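Local coordinates for toxin-antitoxin system antitoxin MntA family (Shewanella oneidensis MR-1, PDB 6M6U), which neutralises the toxin HepT as the antitoxin of a type VII toxin-antitoxin system, chiefly by transferring three AMP units from ATP to a toxin tyrosine, at residues N7-L12 against Q21-F26; K11-N16 against W56-K61; Q85-G90 against K106-Y111. The protein carries 2 engineered substitutions. All coordinates share one frame; numbering follows the deposited sequence.

Contact 1: residues N7-L12 against Q21-F26; sequences NKIIKL and QLIYLF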
loop_
_atom_site.group_PDB
_atom_site.type_symbol
_atom_site.label_atom_id
_atom_site.label_comp_id
_atom_site.label_asym_id
_atom_site.label_seq_id
_atom_site.Cartn_x
_atom_site.Cartn_y
_atom_site.Cartn_z
ATOM N N ASN E 7 10.464 29.127 -8.475
ATOM C CA ASN E 7 11.130 29.397 -9.744
ATOM C C ASN E 7 11.586 28.109 -10.411
ATOM O O ASN E 7 11.560 28.006 -11.642
ATOM C CB ASN E 7 12.314 30.340 -9.534
ATOM C CG ASN E 7 11.876 31.752 -9.201
ATOM O OD1 ASN E 7 10.892 32.255 -9.745
ATOM N ND2 ASN E 7 12.608 32.403 -8.303
ATOM N N LYS E 8 11.996 27.120 -9.614
ATOM C CA LYS E 8 12.370 25.828 -10.173
ATOM C C LYS E 8 11.156 25.125 -10.769
ATOM O O LYS E 8 11.250 24.513 -11.839
ATOM C CB LYS E 8 13.024 24.968 -9.092
ATOM C CG LYS E 8 13.885 23.836 -9.614
ATOM C CD LYS E 8 14.385 22.950 -8.465
ATOM C CE LYS E 8 15.208 23.741 -7.457
ATOM N NZ LYS E 8 15.853 22.854 -6.446
ATOM N N ILE E 9 10.009 25.208 -10.087
ATOM C CA ILE E 9 8.770 24.645 -10.612
ATOM C C ILE E 9 8.422 25.283 -11.950
ATOM O O ILE E 9 8.080 24.593 -12.919
ATOM C CB ILE E 9 7.627 24.830 -9.597
ATOM C CG1 ILE E 9 7.818 23.898 -8.402
ATOM C CG2 ILE E 9 6.266 24.618 -10.275
ATOM C CD1 ILE E 9 6.762 24.043 -7.331
ATOM N N ILE E 10 8.503 26.611 -12.020
ATOM C CA ILE E 10 8.109 27.323 -13.231
ATOM C C ILE E 10 9.016 26.939 -14.394
ATOM O O ILE E 10 8.543 26.622 -15.494
ATOM C CB ILE E 10 8.112 28.843 -12.981
ATOM C CG1 ILE E 10 7.011 29.202 -11.980
ATOM C CG2 ILE E 10 7.942 29.611 -14.294
ATOM C CD1 ILE E 10 7.144 30.588 -11.387
ATOM N N LYS E 11 10.331 26.943 -14.166
ATOM C CA LYS E 11 11.261 26.650 -15.251
ATOM C C LYS E 11 11.066 25.233 -15.780
ATOM O O LYS E 11 10.988 25.018 -16.994
ATOM C CB LYS E 11 12.703 26.858 -14.793
ATOM C CG LYS E 11 13.713 26.409 -15.837
ATOM C CD LYS E 11 15.136 26.809 -15.497
ATOM C CE LYS E 11 16.087 26.330 -16.586
ATOM N NZ LYS E 11 15.564 26.680 -17.945
ATOM N N LEU E 12 10.981 24.253 -14.875
ATOM C CA LEU E 12 10.829 22.860 -15.291
ATOM C C LEU E 12 9.588 22.657 -16.151
ATOM O O LEU E 12 9.642 21.973 -17.179
ATOM C CB LEU E 12 10.771 21.952 -14.066
ATOM C CG LEU E 12 12.117 21.642 -13.422
ATOM C CD1 LEU E 12 11.905 20.960 -12.077
ATOM C CD2 LEU E 12 12.939 20.755 -14.349
ATOM N N GLN E 21 0.078 27.542 -20.462
ATOM C CA GLN E 21 -0.704 28.759 -20.277
ATOM C C GLN E 21 -0.866 29.157 -18.820
ATOM O O GLN E 21 -0.893 30.351 -18.519
ATOM C CB GLN E 21 -2.093 28.601 -20.922
ATOM C CG GLN E 21 -2.056 28.450 -22.434
ATOM C CD GLN E 21 -3.367 27.946 -23.007
ATOM O OE1 GLN E 21 -4.264 27.535 -22.270
ATOM N NE2 GLN E 21 -3.482 27.967 -24.328
ATOM N N LEU E 22 -0.991 28.194 -17.908
ATOM C CA LEU E 22 -1.238 28.499 -16.507
ATOM C C LEU E 22 -0.513 27.490 -15.634
ATOM O O LEU E 22 -0.532 26.292 -15.922
ATOM C CB LEU E 22 -2.744 28.482 -16.188
ATOM C CG LEU E 22 -3.619 29.563 -16.836
ATOM C CD1 LEU E 22 -5.092 29.182 -16.783
ATOM C CD2 LEU E 22 -3.402 30.930 -16.192
ATOM N N ILE E 23 0.135 27.979 -14.575
ATOM C CA ILE E 23 0.695 27.139 -13.518
ATOM C C ILE E 23 0.065 27.561 -12.200
ATOM O O ILE E 23 0.071 28.751 -11.860
ATOM C CB ILE E 23 2.229 27.253 -13.428
ATOM C CG1 ILE E 23 2.901 26.800 -14.723
ATOM C CG2 ILE E 23 2.750 26.434 -12.259
ATOM C CD1 ILE E 23 4.409 26.887 -14.674
ATOM N N TYR E 24 -0.472 26.594 -11.460
ATOM C CA TYR E 24 -0.998 26.828 -10.123
ATOM C C TYR E 24 -0.347 25.880 -9.139
ATOM O O TYR E 24 -0.179 24.688 -9.423
ATOM C CB TYR E 24 -2.513 26.618 -10.023
ATOM C CG TYR E 24 -3.338 27.569 -10.837
ATOM C CD1 TYR E 24 -3.592 28.856 -10.389
ATOM C CD2 TYR E 24 -3.879 27.172 -12.047
ATOM C CE1 TYR E 24 -4.353 29.725 -11.136
ATOM C CE2 TYR E 24 -4.638 28.029 -12.796
ATOM C CZ TYR E 24 -4.871 29.305 -12.340
ATOM O OH TYR E 24 -5.634 30.160 -13.098
ATOM N N LEU E 25 0.001 26.420 -7.982
ATOM C CA LEU E 25 0.247 25.621 -6.797
ATOM C C LEU E 25 -1.056 25.585 -6.009
ATOM O O LEU E 25 -1.701 26.623 -5.833
ATOM C CB LEU E 25 1.379 26.236 -5.971
ATOM C CG LEU E 25 1.984 25.464 -4.806
ATOM C CD1 LEU E 25 2.777 24.252 -5.301
ATOM C CD2 LEU E 25 2.863 26.403 -3.992
ATOM N N PHE E 26 -1.473 24.396 -5.582
ATOM C CA PHE E 26 -2.702 24.287 -4.804
ATOM C C PHE E 26 -2.490 23.256 -3.701
ATOM O O PHE E 26 -1.385 22.745 -3.497
ATOM C CB PHE E 26 -3.911 23.967 -5.703
ATOM C CG PHE E 26 -3.913 22.571 -6.284
ATOM C CD1 PHE E 26 -4.773 21.601 -5.784
ATOM C CD2 PHE E 26 -3.087 22.239 -7.355
ATOM C CE1 PHE E 26 -4.793 20.316 -6.317
ATOM C CE2 PHE E 26 -3.100 20.956 -7.894
ATOM C CZ PHE E 26 -3.958 19.992 -7.373
#
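With chi1 at -61° and chi2 fully extended, Ile23 carries its CG1-CD1 arm beside its backbone N and out to helix 7-12, while CG2 lies anti to that N and faces Ile9. The two branches thus serve different residues. Ile23 CD1 ends against the helix backbone, 4.0 Å from Ile10 CA, and also lies 4.4 Å from Ile10 CG1. CG2 of Ile23 meets CG2 of Ile9, likewise at 4.4 Å. The other arm of Ile9, extended through CG1, carries CD1 to 4.5 Å from Leu25 CD1. Leu25 does not point straight at the helix from its CB, yet its branched end swings over to Ile9. All these approaches are apolar, and no hydrogen bond crosses between the segments.

The helix runs roughly antiparallel to the strand, at 145°, with the short axes 10.1 Å apart. Ile23 points at the helix and Leu25, two residues on, reaches it with its branched end, as expected for a helix packed on one face of the sheet of a polymerase-beta-like nucleotidyltransferase. Tyr24 and Phe26 turn to the other face, against helix 80-89. Strand 20-26 itself runs between strands 40-46 and 91-94, antiparallel to both.

Contact 2: residues K11-N16 against W56-K61; sequences KLLRDN and WELAQK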
loop_
_atom_site.group_PDB
_atom_site.type_symbol
_atom_site.label_atom_id
_atom_site.label_comp_id
_atom_site.label_asym_id
_atom_site.label_seq_id
_atom_site.Cartn_x
_atom_site.Cartn_y
_atom_site.Cartn_z
ATOM N N LYS E 11 10.331 26.943 -14.166
ATOM C CA LYS E 11 11.261 26.650 -15.251
ATOM C C LYS E 11 11.066 25.233 -15.780
ATOM O O LYS E 11 10.988 25.018 -16.994
ATOM C CB LYS E 11 12.703 26.858 -14.793
ATOM C CG LYS E 11 13.713 26.409 -15.837
ATOM C CD LYS E 11 15.136 26.809 -15.497
ATOM C CE LYS E 11 16.087 26.330 -16.586
ATOM N NZ LYS E 11 15.564 26.680 -17.945
ATOM N N LEU E 12 10.981 24.253 -14.875
ATOM C CA LEU E 12 10.829 22.860 -15.291
ATOM C C LEU E 12 9.588 22.657 -16.151
ATOM O O LEU E 12 9.642 21.973 -17.179
ATOM C CB LEU E 12 10.771 21.952 -14.066
ATOM C CG LEU E 12 12.117 21.642 -13.422
ATOM C CD1 LEU E 12 11.905 20.960 -12.077
ATOM C CD2 LEU E 12 12.939 20.755 -14.349
ATOM N N LEU E 13 8.457 23.237 -15.744
ATOM C CA LEU E 13 7.229 23.061 -16.514
ATOM C C LEU E 13 7.283 23.835 -17.827
ATOM O O LEU E 13 6.864 23.321 -18.870
ATOM C CB LEU E 13 6.017 23.487 -15.685
ATOM C CG LEU E 13 5.786 22.710 -14.386
ATOM C CD1 LEU E 13 4.655 23.339 -13.585
ATOM C CD2 LEU E 13 5.496 21.240 -14.671
ATOM N N ARG E 14 7.793 25.067 -17.799
ATOM C CA ARG E 14 7.945 25.825 -19.037
ATOM C C ARG E 14 8.839 25.087 -20.025
ATOM O O ARG E 14 8.523 25.002 -21.218
ATOM C CB ARG E 14 8.510 27.211 -18.738
ATOM C CG ARG E 14 7.523 28.142 -18.079
ATOM C CD ARG E 14 7.217 29.309 -18.990
ATOM N NE ARG E 14 8.245 30.339 -18.923
ATOM C CZ ARG E 14 8.497 31.206 -19.899
ATOM N NH1 ARG E 14 7.803 31.157 -21.030
ATOM N NH2 ARG E 14 9.450 32.115 -19.748
ATOM N N ASP E 15 9.952 24.531 -19.540
ATOM C CA ASP E 15 10.877 23.813 -20.407
ATOM C C ASP E 15 10.297 22.513 -20.942
ATOM O O ASP E 15 10.788 22.015 -21.959
ATOM C CB ASP E 15 12.180 23.496 -19.665
ATOM C CG ASP E 15 12.966 24.741 -19.292
ATOM O OD1 ASP E 15 12.546 25.858 -19.665
ATOM O OD2 ASP E 15 14.016 24.597 -18.627
ATOM N N ASN E 16 9.280 21.946 -20.288
ATOM C CA ASN E 16 8.800 20.615 -20.640
ATOM C C ASN E 16 7.383 20.570 -21.200
ATOM O O ASN E 16 6.990 19.530 -21.736
ATOM C CB ASN E 16 8.885 19.680 -19.422
ATOM C CG ASN E 16 10.296 19.199 -19.157
ATOM O OD1 ASN E 16 10.723 18.179 -19.694
ATOM N ND2 ASN E 16 11.027 19.927 -18.328
ATOM N N TRP E 56 2.766 12.094 -15.918
ATOM C CA TRP E 56 3.263 11.399 -14.734
ATOM C C TRP E 56 4.784 11.414 -14.686
ATOM O O TRP E 56 5.373 11.588 -13.614
ATOM C CB TRP E 56 2.752 9.960 -14.704
ATOM C CG TRP E 56 3.170 9.202 -13.464
ATOM C CD1 TRP E 56 2.570 9.246 -12.235
ATOM C CD2 TRP E 56 4.276 8.293 -13.337
ATOM N NE1 TRP E 56 3.232 8.424 -11.356
ATOM C CE2 TRP E 56 4.279 7.825 -12.007
ATOM C CE3 TRP E 56 5.255 7.826 -14.220
ATOM C CZ2 TRP E 56 5.228 6.913 -11.537
ATOM C CZ3 TRP E 56 6.201 6.919 -13.749
ATOM C CH2 TRP E 56 6.177 6.474 -12.421
ATOM N N GLU E 57 5.433 11.230 -15.841
ATOM C CA GLU E 57 6.891 11.298 -15.896
ATOM C C GLU E 57 7.384 12.686 -15.516
ATOM O O GLU E 57 8.354 12.826 -14.760
ATOM C CB GLU E 57 7.386 10.917 -17.294
ATOM C CG GLU E 57 7.084 9.478 -17.725
ATOM C CD GLU E 57 8.093 8.465 -17.190
ATOM O OE1 GLU E 57 7.772 7.255 -17.173
ATOM O OE2 GLU E 57 9.209 8.871 -16.792
ATOM N N LEU E 58 6.725 13.729 -16.022
ATOM C CA LEU E 58 7.132 15.084 -15.670
ATOM C C LEU E 58 6.992 15.322 -14.171
ATOM O O LEU E 58 7.859 15.947 -13.551
ATOM C CB LEU E 58 6.315 16.099 -16.466
ATOM C CG LEU E 58 6.608 17.571 -16.178
ATOM C CD1 LEU E 58 8.099 17.835 -16.279
ATOM C CD2 LEU E 58 5.846 18.450 -17.151
ATOM N N ALA E 59 5.912 14.812 -13.570
ATOM C CA ALA E 59 5.726 14.951 -12.131
ATOM C C ALA E 59 6.897 14.342 -11.366
ATOM O O ALA E 59 7.440 14.963 -10.442
ATOM C CB ALA E 59 4.409 14.300 -11.707
ATOM N N GLN E 60 7.309 13.128 -11.746
ATOM C CA GLN E 60 8.434 12.497 -11.059
ATOM C C GLN E 60 9.730 13.253 -11.309
ATOM O O GLN E 60 10.610 13.272 -10.441
ATOM C CB GLN E 60 8.581 11.031 -11.477
ATOM C CG GLN E 60 7.287 10.227 -11.468
ATOM C CD GLN E 60 6.368 10.566 -10.304
ATOM O OE1 GLN E 60 6.802 10.652 -9.158
ATOM N NE2 GLN E 60 5.083 10.762 -10.601
ATOM N N LYS E 61 9.868 13.899 -12.473
ATOM C CA LYS E 61 11.051 14.728 -12.685
ATOM C C LYS E 61 11.026 15.956 -11.781
ATOM O O LYS E 61 12.059 16.340 -11.219
ATOM C CB LYS E 61 11.177 15.140 -14.151
ATOM C CG LYS E 61 12.567 15.683 -14.478
ATOM C CD LYS E 61 12.664 16.283 -15.876
ATOM C CE LYS E 61 11.834 15.513 -16.885
ATOM N NZ LYS E 61 12.489 14.234 -17.277
#
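Leu58 meets Leu13 and Asn16 where helix 52-66 packs beside helix 6-16, the short axes 10.9 Å apart and roughly antiparallel at 147°. Along 56-61, Trp56 and Glu57 come first and turn from this interface toward a HepT chain: Trp56 packs on Ile111 of that toxin subunit, and Glu57 OE1 is hydrogen-bonded to its His114. Leu58 carries most of the contact. Its CG stands anti to the backbone N (chi1 179°), which sends both methyls across to helix 11-16. Leu58 CD2 abuts Leu13 CD2 at 3.7 Å, and Leu58 CD1 lies 3.7 Å from Asn16 CB and beside the amide carbon CG of Asn16. Ala59 faces the other way and touches Leu72 of strand 70-74. One turn after Trp56, Gln60 folds back so that its NE2 lies over one face of the Trp56 ring; the modelled amide orientation is doubtful, because NE2 is also close to another donor, Trp56 NE1. Lys61 returns to the interface, its chain bent at the last two torsions, and Lys61 CE comes 4.0 Å from Asn16 OD1.

Asn16 is turned by its own helix: Asn16 ND2 donates to Leu12 O at 2.7 Å, nearly straight at 167° and with the acceptor close to the amide plane of Asn16. With that N-H used inside helix 11-16, Asn16 offers Leu58 its CB and the carbon of its amide. The contact therefore changes from a buried leucine pair to a more polar margin at Asn16 and Lys61, without any hydrogen bond or salt bridge between the helices.

Contact 3: residues Q85-G90 against K106-Y111; sequences QVVTQG and KTISMY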
loop_
_atom_site.group_PDB
_atom_site.type_symbol
_atom_site.label_atom_id
_atom_site.label_comp_id
_atom_site.label_asym_id
_atom_site.label_seq_id
_atom_site.Cartn_x
_atom_site.Cartn_y
_atom_site.Cartn_z
ATOM N N GLN E 85 -11.356 23.567 -6.951
ATOM C CA GLN E 85 -10.410 23.686 -5.844
ATOM C C GLN E 85 -9.197 24.517 -6.250
ATOM O O GLN E 85 -8.766 25.412 -5.512
ATOM C CB GLN E 85 -9.974 22.305 -5.356
ATOM C CG GLN E 85 -9.009 22.382 -4.169
ATOM C CD GLN E 85 -8.395 21.040 -3.784
ATOM O OE1 GLN E 85 -8.830 19.979 -4.237
ATOM N NE2 GLN E 85 -7.374 21.088 -2.940
ATOM N N VAL E 86 -8.632 24.231 -7.429
ATOM C CA VAL E 86 -7.522 25.032 -7.948
ATOM C C VAL E 86 -7.920 26.500 -8.032
ATOM O O VAL E 86 -7.174 27.387 -7.608
ATOM C CB VAL E 86 -7.072 24.499 -9.320
ATOM C CG1 VAL E 86 -6.059 25.444 -9.954
ATOM C CG2 VAL E 86 -6.490 23.100 -9.174
ATOM N N VAL E 87 -9.112 26.772 -8.574
ATOM C CA VAL E 87 -9.583 28.148 -8.720
ATOM C C VAL E 87 -9.786 28.796 -7.354
ATOM O O VAL E 87 -9.554 30.001 -7.178
ATOM C CB VAL E 87 -10.880 28.177 -9.555
ATOM C CG1 VAL E 87 -11.618 29.485 -9.362
ATOM C CG2 VAL E 87 -10.572 27.958 -11.026
ATOM N N THR E 88 -10.220 28.012 -6.369
ATOM C CA THR E 88 -10.545 28.555 -5.054
ATOM C C THR E 88 -9.290 28.830 -4.228
ATOM O O THR E 88 -9.048 29.964 -3.804
ATOM C CB THR E 88 -11.475 27.588 -4.314
ATOM O OG1 THR E 88 -12.758 27.590 -4.945
ATOM C CG2 THR E 88 -11.623 27.984 -2.850
ATOM N N GLN E 89 -8.482 27.798 -3.992
ATOM C CA GLN E 89 -7.342 27.876 -3.090
ATOM C C GLN E 89 -6.008 27.994 -3.810
ATOM O O GLN E 89 -4.971 28.079 -3.147
ATOM C CB GLN E 89 -7.303 26.639 -2.198
ATOM C CG GLN E 89 -6.791 25.429 -2.951
ATOM C CD GLN E 89 -6.613 24.219 -2.076
ATOM O OE1 GLN E 89 -6.269 23.141 -2.560
ATOM N NE2 GLN E 89 -6.849 24.382 -0.780
ATOM N N GLY E 90 -6.001 27.985 -5.139
ATOM C CA GLY E 90 -4.748 27.920 -5.859
ATOM C C GLY E 90 -3.998 29.236 -5.843
ATOM O O GLY E 90 -4.570 30.313 -5.678
ATOM N N LYS E 106 -15.032 30.018 -16.415
ATOM C CA LYS E 106 -15.525 28.744 -16.931
ATOM C C LYS E 106 -15.679 27.716 -15.814
ATOM O O LYS E 106 -16.685 26.999 -15.755
ATOM C CB LYS E 106 -14.584 28.222 -18.017
ATOM C CG LYS E 106 -14.894 26.805 -18.483
ATOM C CD LYS E 106 -13.839 26.293 -19.452
ATOM C CE LYS E 106 -13.896 24.775 -19.581
ATOM N NZ LYS E 106 -14.299 24.327 -20.946
ATOM N N THR E 107 -14.697 27.639 -14.908
ATOM C CA THR E 107 -14.729 26.631 -13.853
ATOM C C THR E 107 -15.883 26.871 -12.885
ATOM O O THR E 107 -16.678 25.965 -12.611
ATOM C CB THR E 107 -13.401 26.622 -13.091
ATOM O OG1 THR E 107 -12.333 26.228 -13.966
ATOM C CG2 THR E 107 -13.482 25.655 -11.922
ATOM N N ILE E 108 -15.985 28.086 -12.350
ATOM C CA ILE E 108 -16.991 28.372 -11.330
ATOM C C ILE E 108 -18.398 28.189 -11.889
ATOM O O ILE E 108 -19.300 27.704 -11.194
ATOM C CB ILE E 108 -16.777 29.787 -10.769
ATOM C CG1 ILE E 108 -15.370 29.897 -10.167
ATOM C CG2 ILE E 108 -17.850 30.121 -9.740
ATOM C CD1 ILE E 108 -14.997 31.294 -9.731
ATOM N N SER E 109 -18.606 28.563 -13.153
ATOM C CA SER E 109 -19.901 28.337 -13.789
ATOM C C SER E 109 -20.220 26.848 -13.878
ATOM O O SER E 109 -21.301 26.408 -13.468
ATOM C CB SER E 109 -19.917 28.975 -15.175
ATOM O OG SER E 109 -21.142 28.709 -15.828
ATOM N N MET E 110 -19.291 26.057 -14.423
ATOM C CA MET E 110 -19.484 24.609 -14.487
ATOM C C MET E 110 -19.694 24.014 -13.101
ATOM O O MET E 110 -20.482 23.074 -12.933
ATOM C CB MET E 110 -18.288 23.942 -15.167
ATOM C CG MET E 110 -18.162 24.255 -16.646
ATOM S SD MET E 110 -16.795 23.395 -17.438
ATOM C CE MET E 110 -17.392 21.703 -17.441
ATOM N N TYR E 111 -18.993 24.540 -12.094
ATOM C CA TYR E 111 -19.145 23.994 -10.751
ATOM C C TYR E 111 -20.512 24.336 -10.174
ATOM O O TYR E 111 -21.132 23.508 -9.494
ATOM C CB TYR E 111 -18.027 24.496 -9.836
ATOM C CG TYR E 111 -18.071 23.868 -8.464
ATOM C CD1 TYR E 111 -18.704 24.508 -7.405
ATOM C CD2 TYR E 111 -17.504 22.618 -8.234
ATOM C CE1 TYR E 111 -18.754 23.936 -6.151
ATOM C CE2 TYR E 111 -17.546 22.034 -6.979
ATOM C CZ TYR E 111 -18.176 22.700 -5.942
ATOM O OH TYR E 111 -18.236 22.129 -4.694
#
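Val87 of helix 80-89 packs against Thr107 and Ile108 of the long C-terminal helix 97-125, a helix-helix contact that joins the nucleotidyltransferase fold to the helix important for binding HepT. The apolar contacts come first. Val87 directs its CB at the partner and divides its two methyls between neighbouring residues. Val87 CG1, anti to the backbone N at a chi1 of 162°, touches the extended arm of Ile108, lying 3.9 Å from Ile108 CD1 and as near to Ile108 CG1. On the other branch, Val87 CG2 lies 3.7 Å from Thr107 CB, with the CG2 methyl of Thr107 close by as well. The side chains of Val87 and Thr107 run alongside one another but point opposite ways, whereas those of Val87 and Ile108 are turned obliquely to each other. All three residues are buried, and no hydrogen bond crosses between the two segments.

Polar bonding of the touching side chains stays within the long helix. Thr107 OG1 is hydrogen-bonded to Phe103 O one turn earlier, so that the hydroxyl is satisfied within its own helix while CB and CG2 pack on Val87.

The toxin borders the same region: Ile108 packs on Asn55 and Thr88 on Ile65 of one HepT chain, while Tyr111, one turn after Thr107, has its OH hydrogen-bonded to Asp3 OD2 of another HepT subunit. Across the antitoxin's own interface the polar atom of Thr107 still lies near a methyl, with Thr107 OG1 3.8 Å from Val87 CG2.

How the contacts relate
Contacts 1 and 2 share helix 6-16 and lie about 9 Å apart between centres. They form one continuous layer on the sheet, joined where Ile23 CD1 touches Leu13 CD1 at 3.7 Å. Contact 3 follows both along the chain and lies on the other side of the chain's centre, its own centre about 18 Å from that of contact 1 and 24 Å from that of contact 2. Strand 20-26 links the two sides, since Tyr24 and Phe26 pack against Val86 of helix 80-89. Contacts 2 and 3 do not touch, but they involve helices 52-66 and 97-125, consistent with the core carrying both helices that matter for HepT binding.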